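Local coordinates for protein nuclear hormone receptor HR38 (Drosophila melanogaster, PDB 1PDU) that acts as an orphan nuclear receptor that mediates an atypical ecdysteroid signalling pathway, here represented by its ligand-binding domain, at residues 46-60 with 222-234. Residues are numbered along the deposited sequence; the frame is centred on the assembly and turned at random.
Sequences ADKVQQFYQLLTSSV and LKLEDLVPAPALI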
ATOM      1  N   ALA A  46       8.859   6.568 -23.219  1.00 47.52           N
ATOM      2  CA  ALA A  46       7.660   5.742 -23.351  1.00 46.94           C
ATOM      3  C   ALA A  46       7.852   4.418 -22.622  1.00 47.23           C
ATOM      4  O   ALA A  46       6.913   3.883 -22.021  1.00 46.03           O
ATOM      5  CB  ALA A  46       7.354   5.480 -24.816  1.00 45.36           C
ATOM      6  N   ASP A  47       9.068   3.883 -22.688  1.00 46.81           N
ATOM      7  CA  ASP A  47       9.357   2.629 -22.019  1.00 46.70           C
ATOM      8  C   ASP A  47       9.218   2.806 -20.514  1.00 45.93           C
ATOM      9  O   ASP A  47       8.584   1.987 -19.844  1.00 45.96           O
ATOM     10  CB  ASP A  47      10.771   2.136 -22.354  1.00 48.64           C
ATOM     11  CG  ASP A  47      10.902   1.659 -23.791  1.00 51.00           C
ATOM     12  OD1 ASP A  47       9.914   1.099 -24.320  1.00 51.09           O
ATOM     13  OD2 ASP A  47      11.996   1.829 -24.385  1.00 51.79           O
ATOM     14  N   LYS A  48       9.803   3.883 -19.991  1.00 44.89           N
ATOM     15  CA  LYS A  48       9.759   4.171 -18.559  1.00 43.80           C
ATOM     16  C   LYS A  48       8.338   4.298 -18.027  1.00 42.24           C
ATOM     17  O   LYS A  48       8.091   3.997 -16.863  1.00 42.38           O
ATOM     18  CB  LYS A  48      10.526   5.458 -18.233  1.00 45.05           C
ATOM     19  CG  LYS A  48      12.040   5.359 -18.346  1.00 47.67           C
ATOM     20  CD  LYS A  48      12.674   6.720 -18.089  1.00 50.05           C
ATOM     21  CE  LYS A  48      14.109   6.791 -18.618  1.00 52.30           C
ATOM     22  NZ  LYS A  48      14.622   8.202 -18.654  1.00 52.43           N
ATOM     23  N   VAL A  49       7.411   4.762 -18.863  1.00 40.18           N
ATOM     24  CA  VAL A  49       6.021   4.906 -18.435  1.00 39.08           C
ATOM     25  C   VAL A  49       5.393   3.521 -18.468  1.00 39.43           C
ATOM     26  O   VAL A  49       4.677   3.125 -17.549  1.00 38.97           O
ATOM     27  CB  VAL A  49       5.234   5.870 -19.363  1.00 38.70           C
ATOM     28  CG1 VAL A  49       3.751   5.916 -18.964  1.00 36.88           C
ATOM     29  CG2 VAL A  49       5.831   7.263 -19.263  1.00 36.14           C
ATOM     30  N   GLN A  50       5.692   2.789 -19.535  1.00 39.93           N
ATOM     31  CA  GLN A  50       5.210   1.428 -19.720  1.00 40.21           C
ATOM     32  C   GLN A  50       5.563   0.616 -18.468  1.00 39.08           C
ATOM     33  O   GLN A  50       4.698  -0.003 -17.848  1.00 37.10           O
ATOM     34  CB  GLN A  50       5.886   0.830 -20.960  1.00 42.43           C
ATOM     35  CG  GLN A  50       5.800  -0.685 -21.110  1.00 46.55           C
ATOM     36  CD  GLN A  50       4.379  -1.198 -21.091  1.00 48.73           C
ATOM     37  OE1 GLN A  50       3.466  -0.532 -21.578  1.00 51.75           O
ATOM     38  NE2 GLN A  50       4.183  -2.396 -20.538  1.00 50.63           N
ATOM     39  N   GLN A  51       6.842   0.652 -18.106  1.00 38.77           N
ATOM     40  CA  GLN A  51       7.364  -0.061 -16.945  1.00 37.72           C
ATOM     41  C   GLN A  51       6.678   0.330 -15.647  1.00 36.91           C
ATOM     42  O   GLN A  51       6.409  -0.522 -14.796  1.00 36.40           O
ATOM     43  CB  GLN A  51       8.866   0.194 -16.823  1.00 39.50           C
ATOM     44  CG  GLN A  51       9.445  -0.069 -15.435  1.00 43.28           C
ATOM     45  CD  GLN A  51      10.957   0.081 -15.402  1.00 43.96           C
ATOM     46  OE1 GLN A  51      11.696  -0.823 -15.805  1.00 43.59           O
ATOM     47  NE2 GLN A  51      11.425   1.235 -14.934  1.00 45.24           N
ATOM     48  N   PHE A  52       6.403   1.623 -15.498  1.00 35.52           N
ATOM     49  CA  PHE A  52       5.746   2.137 -14.306  1.00 33.22           C
ATOM     50  C   PHE A  52       4.331   1.574 -14.194  1.00 32.17           C
ATOM     51  O   PHE A  52       3.922   1.091 -13.145  1.00 31.41           O
ATOM     52  CB  PHE A  52       5.704   3.669 -14.353  1.00 32.92           C
ATOM     53  CG  PHE A  52       4.907   4.286 -13.244  1.00 31.52           C
ATOM     54  CD1 PHE A  52       5.396   4.294 -11.941  1.00 32.67           C
ATOM     55  CD2 PHE A  52       3.634   4.775 -13.488  1.00 30.64           C
ATOM     56  CE1 PHE A  52       4.620   4.777 -10.882  1.00 34.00           C
ATOM     57  CE2 PHE A  52       2.844   5.259 -12.449  1.00 32.70           C
ATOM     58  CZ  PHE A  52       3.337   5.259 -11.136  1.00 33.78           C
ATOM     59  N   TYR A  53       3.577   1.633 -15.281  1.00 32.37           N
ATOM     60  CA  TYR A  53       2.220   1.114 -15.248  1.00 32.28           C
ATOM     61  C   TYR A  53       2.224  -0.364 -14.867  1.00 32.41           C
ATOM     62  O   TYR A  53       1.461  -0.798 -14.001  1.00 30.75           O
ATOM     63  CB  TYR A  53       1.535   1.307 -16.610  1.00 31.24           C
ATOM     64  CG  TYR A  53       1.072   2.726 -16.870  1.00 31.96           C
ATOM     65  CD1 TYR A  53       0.840   3.608 -15.811  1.00 31.50           C
ATOM     66  CD2 TYR A  53       0.852   3.186 -18.170  1.00 31.44           C
ATOM     67  CE1 TYR A  53       0.408   4.914 -16.036  1.00 31.88           C
ATOM     68  CE2 TYR A  53       0.413   4.496 -18.412  1.00 31.89           C
ATOM     69  CZ  TYR A  53       0.196   5.354 -17.334  1.00 33.12           C
ATOM     70  OH  TYR A  53      -0.219   6.654 -17.542  1.00 33.13           O
ATOM     71  N   GLN A  54       3.098  -1.119 -15.527  1.00 32.90           N
ATOM     72  CA  GLN A  54       3.245  -2.553 -15.317  1.00 33.89           C
ATOM     73  C   GLN A  54       3.554  -2.855 -13.859  1.00 32.85           C
ATOM     74  O   GLN A  54       2.938  -3.719 -13.241  1.00 32.04           O
ATOM     75  CB  GLN A  54       4.384  -3.079 -16.191  1.00 36.68           C
ATOM     76  CG  GLN A  54       4.449  -4.587 -16.265  1.00 41.97           C
ATOM     77  CD  GLN A  54       3.144  -5.161 -16.770  1.00 45.78           C
ATOM     78  OE1 GLN A  54       2.657  -4.782 -17.847  1.00 47.03           O
ATOM     79  NE2 GLN A  54       2.560  -6.075 -15.994  1.00 46.59           N
ATOM     80  N   LEU A  55       4.533  -2.127 -13.335  1.00 32.37           N
ATOM     81  CA  LEU A  55       4.978  -2.246 -11.959  1.00 33.10           C
ATOM     82  C   LEU A  55       3.817  -1.975 -11.010  1.00 31.78           C
ATOM     83  O   LEU A  55       3.561  -2.738 -10.079  1.00 31.06           O
ATOM     84  CB  LEU A  55       6.099  -1.240 -11.715  1.00 35.63           C
ATOM     85  CG  LEU A  55       6.601  -1.072 -10.290  1.00 38.64           C
ATOM     86  CD1 LEU A  55       7.217  -2.385  -9.823  1.00 39.61           C
ATOM     87  CD2 LEU A  55       7.627   0.052 -10.250  1.00 39.62           C
ATOM     88  N   LEU A  56       3.110  -0.884 -11.263  1.00 30.72           N
ATOM     89  CA  LEU A  56       1.981  -0.509 -10.438  1.00 29.92           C
ATOM     90  C   LEU A  56       0.826  -1.522 -10.518  1.00 29.42           C
ATOM     91  O   LEU A  56       0.359  -2.010  -9.484  1.00 27.72           O
ATOM     92  CB  LEU A  56       1.508   0.891 -10.837  1.00 31.38           C
ATOM     93  CG  LEU A  56       0.478   1.626  -9.976  1.00 34.35           C
ATOM     94  CD1 LEU A  56       0.658   1.298  -8.494  1.00 34.13           C
ATOM     95  CD2 LEU A  56       0.631   3.125 -10.216  1.00 34.99           C
ATOM     96  N   THR A  57       0.385  -1.868 -11.727  1.00 28.64           N
ATOM     97  CA  THR A  57      -0.730  -2.808 -11.871  1.00 29.24           C
ATOM     98  C   THR A  57      -0.486  -4.204 -11.314  1.00 28.52           C
ATOM     99  O   THR A  57      -1.354  -4.761 -10.647  1.00 28.42           O
ATOM    100  CB  THR A  57      -1.209  -2.961 -13.353  1.00 28.55           C
ATOM    101  OG1 THR A  57      -0.099  -3.286 -14.198  1.00 29.89           O
ATOM    102  CG2 THR A  57      -1.855  -1.687 -13.843  1.00 29.13           C
ATOM    103  N   SER A  58       0.682  -4.775 -11.571  1.00 28.99           N
ATOM    104  CA  SER A  58       0.951  -6.117 -11.068  1.00 30.43           C
ATOM    105  C   SER A  58       1.123  -6.131  -9.558  1.00 30.62           C
ATOM    106  O   SER A  58       0.852  -7.147  -8.915  1.00 31.02           O
ATOM    107  CB  SER A  58       2.181  -6.717 -11.743  1.00 31.87           C
ATOM    108  OG  SER A  58       3.333  -5.965 -11.439  1.00 37.88           O
ATOM    109  N   SER A  59       1.571  -5.013  -8.985  1.00 30.35           N
ATOM    110  CA  SER A  59       1.730  -4.943  -7.535  1.00 29.91           C
ATOM    111  C   SER A  59       0.336  -4.865  -6.918  1.00 29.04           C
ATOM    112  O   SER A  59       0.068  -5.449  -5.874  1.00 27.36           O
ATOM    113  CB  SER A  59       2.544  -3.712  -7.127  1.00 30.46           C
ATOM    114  OG  SER A  59       3.901  -3.854  -7.510  1.00 31.07           O
ATOM    115  N   VAL A  60      -0.553  -4.142  -7.583  1.00 28.75           N
ATOM    116  CA  VAL A  60      -1.910  -4.012  -7.093  1.00 29.43           C
ATOM    117  C   VAL A  60      -2.600  -5.372  -7.166  1.00 30.30           C
ATOM    118  O   VAL A  60      -3.429  -5.691  -6.324  1.00 30.87           O
ATOM    119  CB  VAL A  60      -2.676  -2.935  -7.896  1.00 29.13           C
ATOM    120  CG1 VAL A  60      -4.169  -2.978  -7.574  1.00 27.12           C
ATOM    121  CG2 VAL A  60      -2.109  -1.560  -7.541  1.00 27.04           C
ATOM    122  N   LEU A 222       1.211  11.691 -16.199  1.00 35.41           N
ATOM    123  CA  LEU A 222       1.626  10.660 -17.149  1.00 35.35           C
ATOM    124  C   LEU A 222       0.503  10.305 -18.114  1.00 34.84           C
ATOM    125  O   LEU A 222       0.746  10.057 -19.288  1.00 35.06           O
ATOM    126  CB  LEU A 222       2.060   9.387 -16.415  1.00 34.96           C
ATOM    127  CG  LEU A 222       3.249   9.548 -15.468  1.00 36.25           C
ATOM    128  CD1 LEU A 222       3.590   8.184 -14.854  1.00 37.30           C
ATOM    129  CD2 LEU A 222       4.441  10.121 -16.235  1.00 35.22           C
ATOM    130  N   LYS A 223      -0.725  10.262 -17.610  1.00 34.45           N
ATOM    131  CA  LYS A 223      -1.872   9.927 -18.436  1.00 36.07           C
ATOM    132  C   LYS A 223      -2.071  10.952 -19.556  1.00 36.89           C
ATOM    133  O   LYS A 223      -2.356  10.584 -20.692  1.00 36.64           O
ATOM    134  CB  LYS A 223      -3.125   9.840 -17.565  1.00 37.99           C
ATOM    135  CG  LYS A 223      -4.371   9.373 -18.294  1.00 39.89           C
ATOM    136  CD  LYS A 223      -5.580   9.405 -17.358  1.00 43.08           C
ATOM    137  CE  LYS A 223      -6.834   8.916 -18.057  1.00 43.24           C
ATOM    138  NZ  LYS A 223      -7.067   9.624 -19.345  1.00 43.69           N
ATOM    139  N   LEU A 224      -1.922  12.234 -19.237  1.00 36.69           N
ATOM    140  CA  LEU A 224      -2.069  13.272 -20.243  1.00 39.36           C
ATOM    141  C   LEU A 224      -0.930  13.209 -21.247  1.00 39.36           C
ATOM    142  O   LEU A 224      -1.137  13.421 -22.433  1.00 39.94           O
ATOM    143  CB  LEU A 224      -2.085  14.660 -19.604  1.00 40.89           C
ATOM    144  CG  LEU A 224      -3.290  15.029 -18.745  1.00 41.99           C
ATOM    145  CD1 LEU A 224      -3.110  16.455 -18.267  1.00 43.02           C
ATOM    146  CD2 LEU A 224      -4.586  14.897 -19.544  1.00 42.34           C
ATOM    147  N   GLU A 225       0.278  12.935 -20.768  1.00 40.49           N
ATOM    148  CA  GLU A 225       1.431  12.843 -21.655  1.00 42.18           C
ATOM    149  C   GLU A 225       1.040  11.821 -22.721  1.00 40.66           C
ATOM    150  O   GLU A 225       1.339  11.973 -23.905  1.00 41.19           O
ATOM    151  CB  GLU A 225       2.658  12.369 -20.868  1.00 45.85           C
ATOM    152  CG  GLU A 225       3.982  12.959 -21.345  1.00 51.73           C
ATOM    153  CD  GLU A 225       5.194  12.397 -20.599  1.00 55.04           C
ATOM    154  OE1 GLU A 225       6.292  12.994 -20.715  1.00 56.89           O
ATOM    155  OE2 GLU A 225       5.055  11.358 -19.906  1.00 55.40           O
ATOM    156  N   ASP A 226       0.355  10.780 -22.274  1.00 38.78           N
ATOM    157  CA  ASP A 226      -0.145   9.730 -23.142  1.00 38.27           C
ATOM    158  C   ASP A 226       0.827   9.056 -24.123  1.00 38.36           C
ATOM    159  O   ASP A 226       0.531   8.932 -25.319  1.00 36.80           O
ATOM    160  CB  ASP A 226      -1.356  10.257 -23.904  1.00 37.64           C
ATOM    161  CG  ASP A 226      -2.089   9.164 -24.634  1.00 38.00           C
ATOM    162  OD1 ASP A 226      -2.230   8.065 -24.044  1.00 37.64           O
ATOM    163  OD2 ASP A 226      -2.524   9.402 -25.780  1.00 36.13           O
ATOM    164  N   LEU A 227       1.971   8.607 -23.611  1.00 37.78           N
ATOM    165  CA  LEU A 227       2.954   7.919 -24.435  1.00 37.77           C
ATOM    166  C   LEU A 227       2.500   6.471 -24.624  1.00 37.98           C
ATOM    167  O   LEU A 227       2.859   5.827 -25.597  1.00 39.65           O
ATOM    168  CB  LEU A 227       4.333   7.958 -23.775  1.00 37.49           C
ATOM    169  CG  LEU A 227       4.908   9.350 -23.501  1.00 38.53           C
ATOM    170  CD1 LEU A 227       6.367   9.238 -23.063  1.00 37.16           C
ATOM    171  CD2 LEU A 227       4.787  10.205 -24.752  1.00 37.44           C
ATOM    172  N   VAL A 228       1.714   5.965 -23.679  1.00 37.84           N
ATOM    173  CA  VAL A 228       1.173   4.611 -23.749  1.00 37.77           C
ATOM    174  C   VAL A 228      -0.171   4.675 -23.044  1.00 37.41           C
ATOM    175  O   VAL A 228      -0.366   5.495 -22.153  1.00 38.36           O
ATOM    176  CB  VAL A 228       2.075   3.571 -23.026  1.00 38.32           C
ATOM    177  CG1 VAL A 228       3.420   3.464 -23.716  1.00 38.47           C
ATOM    178  CG2 VAL A 228       2.274   3.970 -21.590  1.00 39.02           C
ATOM    179  N   PRO A 229      -1.121   3.816 -23.427  1.00 36.88           N
ATOM    180  CA  PRO A 229      -2.424   3.861 -22.765  1.00 37.73           C
ATOM    181  C   PRO A 229      -2.378   3.456 -21.289  1.00 38.17           C
ATOM    182  O   PRO A 229      -1.556   2.649 -20.876  1.00 37.26           O
ATOM    183  CB  PRO A 229      -3.263   2.905 -23.611  1.00 37.78           C
ATOM    184  CG  PRO A 229      -2.264   1.875 -24.019  1.00 36.32           C
ATOM    185  CD  PRO A 229      -1.067   2.716 -24.408  1.00 36.41           C
ATOM    186  N   ALA A 230      -3.276   4.022 -20.497  1.00 39.78           N
ATOM    187  CA  ALA A 230      -3.331   3.702 -19.080  1.00 41.59           C
ATOM    188  C   ALA A 230      -4.212   2.484 -18.857  1.00 42.25           C
ATOM    189  O   ALA A 230      -5.321   2.408 -19.391  1.00 42.56           O
ATOM    190  CB  ALA A 230      -3.879   4.887 -18.296  1.00 41.75           C
ATOM    191  N   PRO A 231      -3.728   1.511 -18.062  1.00 42.90           N
ATOM    192  CA  PRO A 231      -4.480   0.286 -17.763  1.00 43.60           C
ATOM    193  C   PRO A 231      -5.744   0.636 -16.977  1.00 44.96           C
ATOM    194  O   PRO A 231      -5.803   1.677 -16.318  1.00 45.01           O
ATOM    195  CB  PRO A 231      -3.500  -0.533 -16.916  1.00 43.77           C
ATOM    196  CG  PRO A 231      -2.151   0.051 -17.250  1.00 43.46           C
ATOM    197  CD  PRO A 231      -2.427   1.511 -17.370  1.00 41.90           C
ATOM    198  N   ALA A 232      -6.749  -0.230 -17.037  1.00 46.30           N
ATOM    199  CA  ALA A 232      -8.000   0.018 -16.318  1.00 47.50           C
ATOM    200  C   ALA A 232      -7.732   0.206 -14.823  1.00 48.06           C
ATOM    201  O   ALA A 232      -8.290   1.098 -14.177  1.00 47.65           O
ATOM    202  CB  ALA A 232      -8.960  -1.145 -16.535  1.00 47.43           C
ATOM    203  N   LEU A 233      -6.870  -0.647 -14.286  1.00 48.84           N
ATOM    204  CA  LEU A 233      -6.510  -0.598 -12.878  1.00 50.61           C
ATOM    205  C   LEU A 233      -6.047   0.810 -12.501  1.00 51.06           C
ATOM    206  O   LEU A 233      -6.391   1.325 -11.433  1.00 51.44           O
ATOM    207  CB  LEU A 233      -5.407  -1.621 -12.599  1.00 51.80           C
ATOM    208  CG  LEU A 233      -5.194  -2.078 -11.156  1.00 52.92           C
ATOM    209  CD1 LEU A 233      -6.512  -2.558 -10.573  1.00 54.60           C
ATOM    210  CD2 LEU A 233      -4.175  -3.207 -11.124  1.00 54.27           C
ATOM    211  N   ILE A 234      -5.271   1.436 -13.381  1.00 50.72           N
ATOM    212  CA  ILE A 234      -4.787   2.786 -13.130  1.00 51.04           C
ATOM    213  C   ILE A 234      -5.924   3.796 -13.248  1.00 51.43           C
ATOM    214  O   ILE A 234      -5.955   4.789 -12.527  1.00 51.27           O
ATOM    215  CB  ILE A 234      -3.652   3.165 -14.108  1.00 50.47           C
ATOM    216  CG1 ILE A 234      -2.418   2.312 -13.825  1.00 51.15           C
ATOM    217  CG2 ILE A 234      -3.289   4.624 -13.955  1.00 49.62           C
ATOM    218  CD1 ILE A 234      -1.830   2.531 -12.451  1.00 51.22           C
TER
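With CG set anti to its carbonyl carbon (chi1 -77°), Y53 sends its ring out from helix 45-67 toward the 222-234 segment, where P231 covers one face, while V228, by the same kind of first torsion for CG1 (chi1 -64°), turns CG2 back toward V49 and the tyrosine. The setting is the helical nuclear-receptor ligand-binding domain, and the contact shows how an early helix can be covered by a chain that doubles back after a long late helix. Helix 204-225 ends, D226 takes a positive phi, and after L227 the chain becomes extended from V228 to P231 and runs along helix 45-67 before P231, at the N-cap position, opens the short helix 232-236.

The proline meets the tyrosine in a CH-pi contact: P231 CD stands over one face of the Y53 ring, 4.0 Å from its centroid and displaced toward the rim. V228 CG2 rests against both V49 CG1, at 3.6 Å, and Y53 CE2, and A230 and L222 pack near the phenol end. There Y53 OH lies 3.7 Å from L222 CB; the hydroxyl is buried with no partner in the model, K223 N at 3.6 Å being its nearest polar neighbour across the contact.

Farther along, T57 lays CG2 against P231 CB at 3.7 Å, the two side chains crossing at about a right angle. L233 spreads its methyls over V60 CG1, with CD2 also against the T57 backbone. On the inner side, L222 CD1 touches the F52 ring, which makes an edge-to-face pair with F125, and I219 of helix 204-225 touches F52, L56 and I234. The join is thus almost wholly apolar, and it is tight where L56 CD2 and I234 CD1 approach to 3.4 Å, closer than usual for two carbons.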